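Local coordinates for protein polyketide synthase (Synechococcus sp., PDB 4GOX) that probably transfers a sulfo group from PAPS to a polyketide intermediate on the way to an olefin, and here holds the product nucleotide adenosine-3'-5'-diphosphate, at residues D219-L224 / A238-Y243; L209-E214 / T225-F230; P48-P53 / L231-D236. All coordinates share one frame; numbering follows the deposited sequence.

How the contacts relate
From the N terminus, the chain first lays down 48-53, which includes edge strand 50-51; its partner, 231-236, follows only after a gap of 177 residues, so contact 3 closes the longest loop. Within that loop falls the whole of contact 2, where 209-214 meets 225-230 after a gap of ten residues, setting strand 208-212, at the other edge of the sheet, against helix 220-231. Contact 1 starts between the two halves of contact 2 and ends beyond contact 3, crossing both. Helix 220-231 serves contacts 1 and 2, and the chain leaving it serves contact 3. Leu239 against Cys228 joins contacts 1 and 2, and Phe235 against Leu240 joins contacts 3 and 1.

Contact 1 (D219-L224 / A238-Y243); sequences DPRKVL and ALLNPY. With A3P (adenosine-3'-5'-diphosphate), chain B.
Leu240 spreads its two methyl groups over the first turn of helix 220-231, CD1 covering Arg221 while CD2 meets Pro220 and Leu224. Leu240 CD1 lies over one face of the Arg221 guanidinium, 3.5 Å from both NH1 and NH2. A guanidinium suits this place because its face makes poor hydrogen bonds and can rest on hydrocarbon while its nitrogens serve a charge: NH1 forms a salt bridge with Glu237. The arginine chain starts extended and then bends at chi3 (-94°), which carries the flat group back over the leucine. CD2 of Leu240 sits 3.7 Å from Pro220 CB, the two side chains crossing at about a right angle. Proline fits here, since a residue in the first helical turn need not give an N-H to the helix and its ring offers a rigid apolar surface. Leu224 and Leu240 run past each other in opposite directions, with Leu224 CD1 3.9 Å from Leu240 CD2. Leu239, buried, adds its CB at 4.1 Å from Leu224 CD1. Just before the helix, Asp219 is the N-cap, OD2 accepting a weak bond from Lys222 N at 3.5 Å. At the far end of 238-243, Tyr243 reads the adenine: its OH accepts from A3P N6 at 2.7 Å (152° at the hydrogen), with N6 in the plane of the ring at its edge. The same hydroxyl is also hydrogen-bonded to Phe264 O, so two bonds fix its position, and the Phe264 ring stacks on that of Tyr243. Leu224 continues onto Leu40, Met43 and Leu44 of helix 37-45 and onto Leu216 of helix 213-218, while Pro242 touches Val42, so the start of helix 220-231 and the loop after the 3-10 turn both lie against helix 37-45.

Contact 2 (L209-E214 / T225-F230); sequences LQVIYE and TNICDF. With A3P (adenosine-3'-5'-diphosphate), chain B.
Leu209 stands squarely on the ring of Phe230: its CB lies 3.6 Å from the ring centroid and only 2° off the ring normal, a CH-pi contact made over the middle of the face. With the Phe230 CG set opposite the backbone N (chi1 174°), the ring is carried back toward the start of strand 208-212 and lies flat beneath the leucine. The two side chains run past each other in opposite directions, which lets the Leu209 CD2 branch reach the root of the phenylalanine, 3.8 Å from its CB. The same methyl touches Ile227 one helical turn earlier, at 4.0 Å from CG1. A serine at Phe230 would probably leave Leu209 CB without its aromatic platform and open a gap between strand and helix. Two residues along the strand, Val211 faces the same way, and its CG2 meets Ile227 CD1 at 3.8 Å, the side chains crossing at about a right angle. Beta-branched Val211 is at home in a strand, and the CG1-CD1 arm of Ile227 is long enough to reach it. Farther on, Tyr213 turns to the nucleotide: its OH donates to A3P N3 at 2.7 Å, with N3 in the plane of the tyrosine ring, at its edge. The strand and helix segments run nearly antiparallel, at 165° and 10.1 Å between axes: the chain leaves the strand through the short helix 213-218, and helix 220-231 then runs back along it. Strand 208-212 pairs with strand 149-155, while Ile227 packs on Ile152 of that strand and on Leu40 and Leu44 of helix 37-45.

Contact 3 (P48-P53 / L231-D236); sequences PGLYSP and LGVDFD
The two backbones meet with their CA register running in opposite senses and no hydrogen bond between them, Gly49 CA lying 7.0 Å from Val233 CA and Pro48 CA 8.3 Å from Asp236 CA. At position 49 a beta carbon would face Val233 at about contact distance, so glycine leaves the valine a bare backbone to lie against. Leu50 supplies the apolar centre with its forked end. One branch, CD2, meets Val233 CG1 at 4.0 Å, the side chains crossing obliquely; the other, CD1, reaches Leu231 CD1 at 4.2 Å. Val233 turns both its methyls to the leucine, although its chi1 of -65° puts CG2 between the backbone N and the carbonyl carbon, a position that valine usually avoids. Toward the outside a carboxylate oxygen replaces the methyl groups. The Asp236 carboxylate comes at Pro48 from the opposite direction, with OD1 3.3 Å from Pro48 CD, a carbon next to nitrogen whose hydrogens are likely to be slightly positive. The other oxygen, OD2, accepts from Ala238 N, the bond of an Asx turn, which helps hold the carboxylate in place. Gly232 leaves helix 220-231 with a positive phi of 81°, a conformation that glycine takes easily, and Val233 N then probably bonds back to Cys228 O, the six-to-one bond of a Schellman motif. Leu50 and Leu231 both continue onto Leu124, and Leu50 also meets Leu44 of helix 37-45. This is the edge of the five-stranded parallel sheet, order 2-3-1-4-5, of the P-loop-like sulfotransferase fold: the loop leaving helix 220-231 covers the side chain of Leu50 in edge strand 50-51.

Contact 1 (D219-L224 / A238-Y243)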
loop_
_atom_site.group_PDB
_atom_site.type_symbol
_atom_site.label_atom_id
_atom_site.label_comp_id
_atom_site.label_asym_id
_atom_site.label_seq_id
_atom_site.Cartn_x
_atom_site.Cartn_y
_atom_site.Cartn_z
ATOM N N ASP A 219 16.810 -9.023 5.816
ATOM C CA ASP A 219 17.686 -8.994 4.643
ATOM C C ASP A 219 17.052 -8.126 3.540
ATOM O O ASP A 219 16.500 -8.662 2.568
ATOM C CB ASP A 219 18.049 -10.418 4.171
ATOM C CG ASP A 219 19.214 -10.487 3.186
ATOM O OD1 ASP A 219 19.585 -11.615 2.789
ATOM O OD2 ASP A 219 19.734 -9.402 2.777
ATOM N N PRO A 220 17.079 -6.774 3.693
ATOM C CA PRO A 220 16.398 -5.923 2.697
ATOM C C PRO A 220 16.952 -6.054 1.290
ATOM O O PRO A 220 16.175 -6.048 0.347
ATOM C CB PRO A 220 16.503 -4.507 3.281
ATOM C CG PRO A 220 17.665 -4.578 4.240
ATOM C CD PRO A 220 17.649 -5.965 4.795
ATOM N N ARG A 221 18.263 -6.238 1.154
ATOM C CA ARG A 221 18.892 -6.406 -0.156
ATOM C C ARG A 221 18.326 -7.603 -0.917
ATOM O O ARG A 221 17.981 -7.438 -2.077
ATOM C CB ARG A 221 20.418 -6.476 -0.055
ATOM C CG ARG A 221 21.121 -6.871 -1.364
ATOM C CD ARG A 221 22.639 -6.944 -1.235
ATOM N NE ARG A 221 23.212 -5.668 -1.645
ATOM C CZ ARG A 221 23.521 -4.698 -0.800
ATOM N NH1 ARG A 221 23.945 -3.534 -1.249
ATOM N NH2 ARG A 221 23.387 -4.881 0.508
ATOM N N LYS A 222 18.217 -8.783 -0.269
ATOM C CA LYS A 222 17.683 -10.001 -0.888
ATOM C C LYS A 222 16.218 -9.841 -1.265
ATOM O O LYS A 222 15.834 -10.202 -2.380
ATOM C CB LYS A 222 17.854 -11.205 0.049
ATOM C CG LYS A 222 17.402 -12.556 -0.516
ATOM C CD LYS A 222 17.398 -13.630 0.566
ATOM C CE LYS A 222 16.662 -14.870 0.120
ATOM N NZ LYS A 222 16.429 -15.821 1.240
ATOM N N VAL A 223 15.405 -9.313 -0.337
ATOM C CA VAL A 223 13.973 -9.131 -0.537
ATOM C C VAL A 223 13.673 -8.075 -1.619
ATOM O O VAL A 223 12.891 -8.341 -2.530
ATOM C CB VAL A 223 13.233 -8.898 0.810
ATOM C CG1 VAL A 223 11.749 -8.565 0.601
ATOM C CG2 VAL A 223 13.382 -10.111 1.715
ATOM N N LEU A 224 14.301 -6.902 -1.528
ATOM C CA LEU A 224 14.104 -5.837 -2.512
ATOM C C LEU A 224 14.599 -6.249 -3.906
ATOM O O LEU A 224 14.029 -5.800 -4.890
ATOM C CB LEU A 224 14.706 -4.503 -2.034
ATOM C CG LEU A 224 13.952 -3.840 -0.848
ATOM C CD1 LEU A 224 14.886 -2.958 -0.018
ATOM C CD2 LEU A 224 12.752 -3.046 -1.333
ATOM N N ALA A 238 19.796 2.875 -3.573
ATOM C CA ALA A 238 18.912 3.856 -2.935
ATOM C C ALA A 238 17.752 3.174 -2.207
ATOM O O ALA A 238 17.251 3.717 -1.225
ATOM C CB ALA A 238 18.375 4.828 -3.970
ATOM N N LEU A 239 17.364 1.964 -2.657
ATOM C CA LEU A 239 16.303 1.166 -2.027
ATOM C C LEU A 239 16.631 0.875 -0.571
ATOM O O LEU A 239 15.719 0.717 0.234
ATOM C CB LEU A 239 16.112 -0.177 -2.746
ATOM C CG LEU A 239 15.543 -0.167 -4.163
ATOM C CD1 LEU A 239 15.600 -1.542 -4.742
ATOM C CD2 LEU A 239 14.120 0.353 -4.201
ATOM N N LEU A 240 17.931 0.774 -0.244
ATOM C CA LEU A 240 18.390 0.452 1.106
ATOM C C LEU A 240 18.552 1.668 2.011
ATOM O O LEU A 240 18.907 1.508 3.186
ATOM C CB LEU A 240 19.705 -0.365 1.048
ATOM C CG LEU A 240 19.655 -1.709 0.293
ATOM C CD1 LEU A 240 21.019 -2.337 0.227
ATOM C CD2 LEU A 240 18.673 -2.689 0.943
ATOM N N ASN A 241 18.292 2.878 1.487
ATOM C CA ASN A 241 18.475 4.101 2.266
ATOM C C ASN A 241 17.203 4.943 2.303
ATOM O O ASN A 241 17.203 6.055 1.767
ATOM C CB ASN A 241 19.679 4.883 1.729
ATOM C CG ASN A 241 20.951 4.070 1.725
ATOM O OD1 ASN A 241 21.637 3.944 2.747
ATOM N ND2 ASN A 241 21.256 3.446 0.587
ATOM N N PRO A 242 16.115 4.436 2.946
ATOM C CA PRO A 242 14.841 5.175 2.954
ATOM C C PRO A 242 14.879 6.516 3.652
ATOM O O PRO A 242 14.049 7.373 3.350
ATOM C CB PRO A 242 13.868 4.210 3.659
ATOM C CG PRO A 242 14.684 3.281 4.404
ATOM C CD PRO A 242 15.960 3.128 3.630
ATOM N N TYR A 243 15.837 6.701 4.578
ATOM C CA TYR A 243 15.978 7.950 5.315
ATOM C C TYR A 243 16.855 9.015 4.640
ATOM O O TYR A 243 17.079 10.069 5.231
ATOM C CB TYR A 243 16.314 7.687 6.797
ATOM C CG TYR A 243 15.225 6.882 7.476
ATOM C CD1 TYR A 243 13.974 7.437 7.727
ATOM C CD2 TYR A 243 15.425 5.546 7.813
ATOM C CE1 TYR A 243 12.952 6.689 8.311
ATOM C CE2 TYR A 243 14.399 4.778 8.378
ATOM C CZ TYR A 243 13.170 5.361 8.640
ATOM O OH TYR A 243 12.158 4.641 9.226
HETATM P P1 A3P B . 5.224 0.539 14.917
HETATM O O1P A3P B . 3.891 0.532 15.626
HETATM O O2P A3P B . 5.774 1.942 14.769
HETATM O O3P A3P B . 6.195 -0.521 15.359
HETATM P P2 A3P B . 2.597 0.669 8.149
HETATM O O4P A3P B . 2.082 -0.387 7.212
HETATM O O5P A3P B . 1.587 1.332 9.034
HETATM O O6P A3P B . 3.559 1.618 7.474
HETATM O "O5'" A3P B . 3.537 -0.106 9.191
HETATM C "C5'" A3P B . 3.995 0.539 10.391
HETATM C "C4'" A3P B . 5.099 -0.306 11.017
HETATM O "O4'" A3P B . 6.214 -0.459 10.148
HETATM C "C3'" A3P B . 5.709 0.283 12.274
HETATM O "O3'" A3P B . 4.878 0.055 13.407
HETATM C "C2'" A3P B . 7.055 -0.406 12.355
HETATM O "O2'" A3P B . 7.002 -1.615 13.117
HETATM C "C1'" A3P B . 7.389 -0.746 10.912
HETATM N N9 A3P B . 8.499 0.147 10.506
HETATM C C8 A3P B . 8.386 1.484 10.259
HETATM N N7 A3P B . 9.589 2.021 9.958
HETATM C C5 A3P B . 10.487 1.020 10.018
HETATM C C6 A3P B . 11.949 0.913 9.847
HETATM N N6 A3P B . 12.644 2.013 9.503
HETATM N N1 A3P B . 12.528 -0.304 9.997
HETATM C C2 A3P B . 11.810 -1.413 10.311
HETATM N N3 A3P B . 10.475 -1.382 10.524
HETATM C C4 A3P B . 9.773 -0.218 10.387
#

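Contact 2 (L209-E214 / T225-F230)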
loop_
_atom_site.group_PDB
_atom_site.type_symbol
_atom_site.label_atom_id
_atom_site.label_comp_id
_atom_site.label_asym_id
_atom_site.label_seq_id
_atom_site.Cartn_x
_atom_site.Cartn_y
_atom_site.Cartn_z
ATOM N N LEU A 209 2.969 -11.113 -5.790
ATOM C CA LEU A 209 4.134 -11.485 -4.999
ATOM C C LEU A 209 3.913 -11.231 -3.503
ATOM O O LEU A 209 3.656 -10.094 -3.106
ATOM C CB LEU A 209 5.366 -10.679 -5.473
ATOM C CG LEU A 209 6.702 -10.934 -4.745
ATOM C CD1 LEU A 209 7.390 -12.191 -5.268
ATOM C CD2 LEU A 209 7.631 -9.763 -4.920
ATOM N N GLN A 210 4.065 -12.273 -2.685
ATOM C CA GLN A 210 4.035 -12.144 -1.226
ATOM C C GLN A 210 5.399 -11.691 -0.734
ATOM O O GLN A 210 6.418 -12.213 -1.161
ATOM C CB GLN A 210 3.723 -13.484 -0.549
ATOM C CG GLN A 210 2.248 -13.782 -0.593
ATOM C CD GLN A 210 1.878 -15.062 0.094
ATOM O OE1 GLN A 210 2.631 -15.605 0.909
ATOM N NE2 GLN A 210 0.664 -15.513 -0.159
ATOM N N VAL A 211 5.416 -10.745 0.178
ATOM C CA VAL A 211 6.639 -10.245 0.799
ATOM C C VAL A 211 6.415 -10.326 2.302
ATOM O O VAL A 211 5.454 -9.755 2.823
ATOM C CB VAL A 211 6.981 -8.781 0.361
ATOM C CG1 VAL A 211 8.188 -8.260 1.127
ATOM C CG2 VAL A 211 7.244 -8.701 -1.140
ATOM N N ILE A 212 7.292 -11.028 2.990
ATOM C CA ILE A 212 7.227 -11.169 4.438
ATOM C C ILE A 212 8.032 -10.037 5.064
ATOM O O ILE A 212 9.252 -9.984 4.901
ATOM C CB ILE A 212 7.725 -12.572 4.872
ATOM C CG1 ILE A 212 6.937 -13.698 4.134
ATOM C CG2 ILE A 212 7.676 -12.727 6.385
ATOM C CD1 ILE A 212 5.341 -13.710 4.353
ATOM N N TYR A 213 7.340 -9.143 5.795
ATOM C CA TYR A 213 7.943 -8.005 6.495
ATOM C C TYR A 213 9.188 -8.421 7.288
ATOM O O TYR A 213 10.204 -7.718 7.218
ATOM C CB TYR A 213 6.922 -7.335 7.420
ATOM C CG TYR A 213 7.558 -6.391 8.410
ATOM C CD1 TYR A 213 7.864 -5.078 8.056
ATOM C CD2 TYR A 213 7.877 -6.814 9.697
ATOM C CE1 TYR A 213 8.462 -4.206 8.966
ATOM C CE2 TYR A 213 8.479 -5.957 10.610
ATOM C CZ TYR A 213 8.764 -4.651 10.242
ATOM O OH TYR A 213 9.356 -3.812 11.147
ATOM N N GLU A 214 9.110 -9.560 8.030
ATOM C CA GLU A 214 10.211 -10.104 8.847
ATOM C C GLU A 214 11.415 -10.403 7.967
ATOM O O GLU A 214 12.518 -10.087 8.371
ATOM C CB GLU A 214 9.784 -11.368 9.646
ATOM C CG GLU A 214 8.752 -11.120 10.744
ATOM C CD GLU A 214 7.327 -10.763 10.333
ATOM O OE1 GLU A 214 6.984 -10.894 9.137
ATOM O OE2 GLU A 214 6.549 -10.332 11.214
ATOM N N THR A 225 15.618 -7.139 -3.993
ATOM C CA THR A 225 16.103 -7.672 -5.276
ATOM C C THR A 225 14.977 -8.495 -5.913
ATOM O O THR A 225 14.692 -8.309 -7.091
ATOM C CB THR A 225 17.427 -8.437 -5.080
ATOM O OG1 THR A 225 18.450 -7.471 -4.850
ATOM C CG2 THR A 225 17.806 -9.319 -6.271
ATOM N N ASN A 226 14.300 -9.346 -5.108
ATOM C CA ASN A 226 13.166 -10.158 -5.558
ATOM C C ASN A 226 11.998 -9.271 -6.021
ATOM O O ASN A 226 11.344 -9.591 -7.025
ATOM C CB ASN A 226 12.696 -11.100 -4.452
ATOM C CG ASN A 226 13.674 -12.181 -4.094
ATOM O OD1 ASN A 226 14.459 -12.662 -4.919
ATOM N ND2 ASN A 226 13.617 -12.623 -2.850
ATOM N N ILE A 227 11.740 -8.170 -5.294
ATOM C CA ILE A 227 10.670 -7.213 -5.625
ATOM C C ILE A 227 10.998 -6.549 -6.977
ATOM O O ILE A 227 10.117 -6.465 -7.831
ATOM C CB ILE A 227 10.420 -6.186 -4.488
ATOM C CG1 ILE A 227 9.870 -6.889 -3.229
ATOM C CG2 ILE A 227 9.470 -5.085 -4.951
ATOM C CD1 ILE A 227 9.744 -5.996 -2.012
ATOM N N CYS A 228 12.282 -6.132 -7.171
ATOM C CA CYS A 228 12.797 -5.532 -8.401
ATOM C C CYS A 228 12.637 -6.483 -9.599
ATOM O O CYS A 228 12.225 -6.049 -10.684
ATOM C CB CYS A 228 14.253 -5.095 -8.223
ATOM S SG CYS A 228 14.449 -3.584 -7.241
ATOM N N ASP A 229 12.950 -7.782 -9.389
ATOM C CA ASP A 229 12.814 -8.818 -10.413
ATOM C C ASP A 229 11.344 -8.962 -10.799
ATOM O O ASP A 229 11.030 -9.095 -11.985
ATOM C CB ASP A 229 13.382 -10.165 -9.919
ATOM C CG ASP A 229 14.894 -10.206 -9.701
ATOM O OD1 ASP A 229 15.613 -9.338 -10.276
ATOM O OD2 ASP A 229 15.363 -11.112 -8.978
ATOM N N PHE A 230 10.447 -8.892 -9.792
ATOM C CA PHE A 230 9.000 -8.985 -9.975
ATOM C C PHE A 230 8.457 -7.799 -10.785
ATOM O O PHE A 230 7.686 -8.005 -11.722
ATOM C CB PHE A 230 8.296 -9.100 -8.614
ATOM C CG PHE A 230 6.784 -9.052 -8.671
ATOM C CD1 PHE A 230 6.055 -10.123 -9.183
ATOM C CD2 PHE A 230 6.086 -7.969 -8.148
ATOM C CE1 PHE A 230 4.655 -10.082 -9.222
ATOM C CE2 PHE A 230 4.689 -7.929 -8.189
ATOM C CZ PHE A 230 3.984 -8.980 -8.731
HETATM P P1 A3P B . 5.224 0.539 14.917
HETATM O O1P A3P B . 3.891 0.532 15.626
HETATM O O2P A3P B . 5.774 1.942 14.769
HETATM O O3P A3P B . 6.195 -0.521 15.359
HETATM P P2 A3P B . 2.597 0.669 8.149
HETATM O O4P A3P B . 2.082 -0.387 7.212
HETATM O O5P A3P B . 1.587 1.332 9.034
HETATM O O6P A3P B . 3.559 1.618 7.474
HETATM O "O5'" A3P B . 3.537 -0.106 9.191
HETATM C "C5'" A3P B . 3.995 0.539 10.391
HETATM C "C4'" A3P B . 5.099 -0.306 11.017
HETATM O "O4'" A3P B . 6.214 -0.459 10.148
HETATM C "C3'" A3P B . 5.709 0.283 12.274
HETATM O "O3'" A3P B . 4.878 0.055 13.407
HETATM C "C2'" A3P B . 7.055 -0.406 12.355
HETATM O "O2'" A3P B . 7.002 -1.615 13.117
HETATM C "C1'" A3P B . 7.389 -0.746 10.912
HETATM N N9 A3P B . 8.499 0.147 10.506
HETATM C C8 A3P B . 8.386 1.484 10.259
HETATM N N7 A3P B . 9.589 2.021 9.958
HETATM C C5 A3P B . 10.487 1.020 10.018
HETATM C C6 A3P B . 11.949 0.913 9.847
HETATM N N6 A3P B . 12.644 2.013 9.503
HETATM N N1 A3P B . 12.528 -0.304 9.997
HETATM C C2 A3P B . 11.810 -1.413 10.311
HETATM N N3 A3P B . 10.475 -1.382 10.524
HETATM C C4 A3P B . 9.773 -0.218 10.387
#

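Contact 3 (P48-P53 / L231-D236)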
loop_
_atom_site.group_PDB
_atom_site.type_symbol
_atom_site.label_atom_id
_atom_site.label_comp_id
_atom_site.label_asym_id
_atom_site.label_seq_id
_atom_site.Cartn_x
_atom_site.Cartn_y
_atom_site.Cartn_z
ATOM N N PRO A 48 15.091 5.160 -9.239
ATOM C CA PRO A 48 14.781 6.117 -10.315
ATOM C C PRO A 48 13.753 5.653 -11.367
ATOM O O PRO A 48 13.199 6.493 -12.078
ATOM C CB PRO A 48 16.150 6.428 -10.924
ATOM C CG PRO A 48 16.982 5.243 -10.624
ATOM C CD PRO A 48 16.505 4.730 -9.295
ATOM N N GLY A 49 13.501 4.346 -11.449
ATOM C CA GLY A 49 12.575 3.773 -12.419
ATOM C C GLY A 49 11.184 3.513 -11.887
ATOM O O GLY A 49 10.364 2.907 -12.581
ATOM N N LEU A 50 10.916 3.951 -10.642
ATOM C CA LEU A 50 9.627 3.759 -9.970
ATOM C C LEU A 50 9.160 5.081 -9.419
ATOM O O LEU A 50 9.972 5.959 -9.122
ATOM C CB LEU A 50 9.739 2.742 -8.786
ATOM C CG LEU A 50 10.425 1.392 -9.023
ATOM C CD1 LEU A 50 10.539 0.611 -7.727
ATOM C CD2 LEU A 50 9.660 0.543 -10.013
ATOM N N TYR A 51 7.855 5.231 -9.291
ATOM C CA TYR A 51 7.277 6.399 -8.661
ATOM C C TYR A 51 6.372 5.863 -7.542
ATOM O O TYR A 51 5.327 5.265 -7.820
ATOM C CB TYR A 51 6.529 7.303 -9.658
ATOM C CG TYR A 51 6.126 8.582 -8.972
ATOM C CD1 TYR A 51 7.087 9.456 -8.471
ATOM C CD2 TYR A 51 4.789 8.877 -8.736
ATOM C CE1 TYR A 51 6.727 10.594 -7.759
ATOM C CE2 TYR A 51 4.416 10.019 -8.030
ATOM C CZ TYR A 51 5.394 10.885 -7.560
ATOM O OH TYR A 51 5.073 12.024 -6.867
ATOM N N SER A 52 6.812 6.050 -6.279
ATOM C CA SER A 52 6.169 5.528 -5.077
ATOM C C SER A 52 5.748 6.657 -4.126
ATOM O O SER A 52 6.419 6.906 -3.116
ATOM C CB SER A 52 7.117 4.548 -4.396
ATOM O OG SER A 52 6.437 3.718 -3.472
ATOM N N PRO A 53 4.635 7.359 -4.412
ATOM C CA PRO A 53 4.260 8.488 -3.551
ATOM C C PRO A 53 3.552 8.085 -2.265
ATOM O O PRO A 53 3.188 6.919 -2.135
ATOM C CB PRO A 53 3.307 9.293 -4.461
ATOM C CG PRO A 53 2.652 8.255 -5.305
ATOM C CD PRO A 53 3.704 7.221 -5.561
ATOM N N LEU A 231 8.896 -6.574 -10.441
ATOM C CA LEU A 231 8.491 -5.335 -11.110
ATOM C C LEU A 231 9.191 -5.094 -12.463
ATOM O O LEU A 231 8.766 -4.216 -13.215
ATOM C CB LEU A 231 8.707 -4.131 -10.172
ATOM C CG LEU A 231 7.926 -4.133 -8.841
ATOM C CD1 LEU A 231 8.345 -2.965 -7.970
ATOM C CD2 LEU A 231 6.420 -4.136 -9.067
ATOM N N GLY A 232 10.248 -5.861 -12.749
ATOM C CA GLY A 232 11.010 -5.760 -13.989
ATOM C C GLY A 232 12.029 -4.640 -14.025
ATOM O O GLY A 232 12.362 -4.143 -15.104
ATOM N N VAL A 233 12.541 -4.232 -12.857
ATOM C CA VAL A 233 13.578 -3.193 -12.772
ATOM C C VAL A 233 14.871 -3.792 -12.192
ATOM O O VAL A 233 14.844 -4.894 -11.639
ATOM C CB VAL A 233 13.117 -1.916 -12.012
ATOM C CG1 VAL A 233 11.991 -1.206 -12.765
ATOM C CG2 VAL A 233 12.695 -2.233 -10.566
ATOM N N ASP A 234 15.997 -3.091 -12.330
ATOM C CA ASP A 234 17.243 -3.569 -11.749
ATOM C C ASP A 234 17.302 -3.079 -10.313
ATOM O O ASP A 234 16.685 -2.061 -9.998
ATOM C CB ASP A 234 18.461 -3.053 -12.532
ATOM C CG ASP A 234 18.597 -3.630 -13.924
ATOM O OD1 ASP A 234 18.180 -4.795 -14.130
ATOM O OD2 ASP A 234 19.156 -2.935 -14.800
ATOM N N PHE A 235 18.054 -3.784 -9.448
ATOM C CA PHE A 235 18.215 -3.367 -8.058
ATOM C C PHE A 235 19.053 -2.078 -8.051
ATOM O O PHE A 235 19.947 -1.921 -8.873
ATOM C CB PHE A 235 18.877 -4.481 -7.210
ATOM C CG PHE A 235 19.219 -4.067 -5.795
ATOM C CD1 PHE A 235 18.279 -4.166 -4.777
ATOM C CD2 PHE A 235 20.480 -3.561 -5.486
ATOM C CE1 PHE A 235 18.587 -3.755 -3.476
ATOM C CE2 PHE A 235 20.786 -3.147 -4.186
ATOM C CZ PHE A 235 19.843 -3.255 -3.189
ATOM N N ASP A 236 18.711 -1.143 -7.162
ATOM C CA ASP A 236 19.399 0.133 -6.986
ATOM C C ASP A 236 19.639 0.282 -5.494
ATOM O O ASP A 236 18.739 0.017 -4.697
ATOM C CB ASP A 236 18.522 1.286 -7.506
ATOM C CG ASP A 236 19.214 2.632 -7.545
ATOM O OD1 ASP A 236 19.359 3.192 -8.650
ATOM O OD2 ASP A 236 19.590 3.136 -6.469
#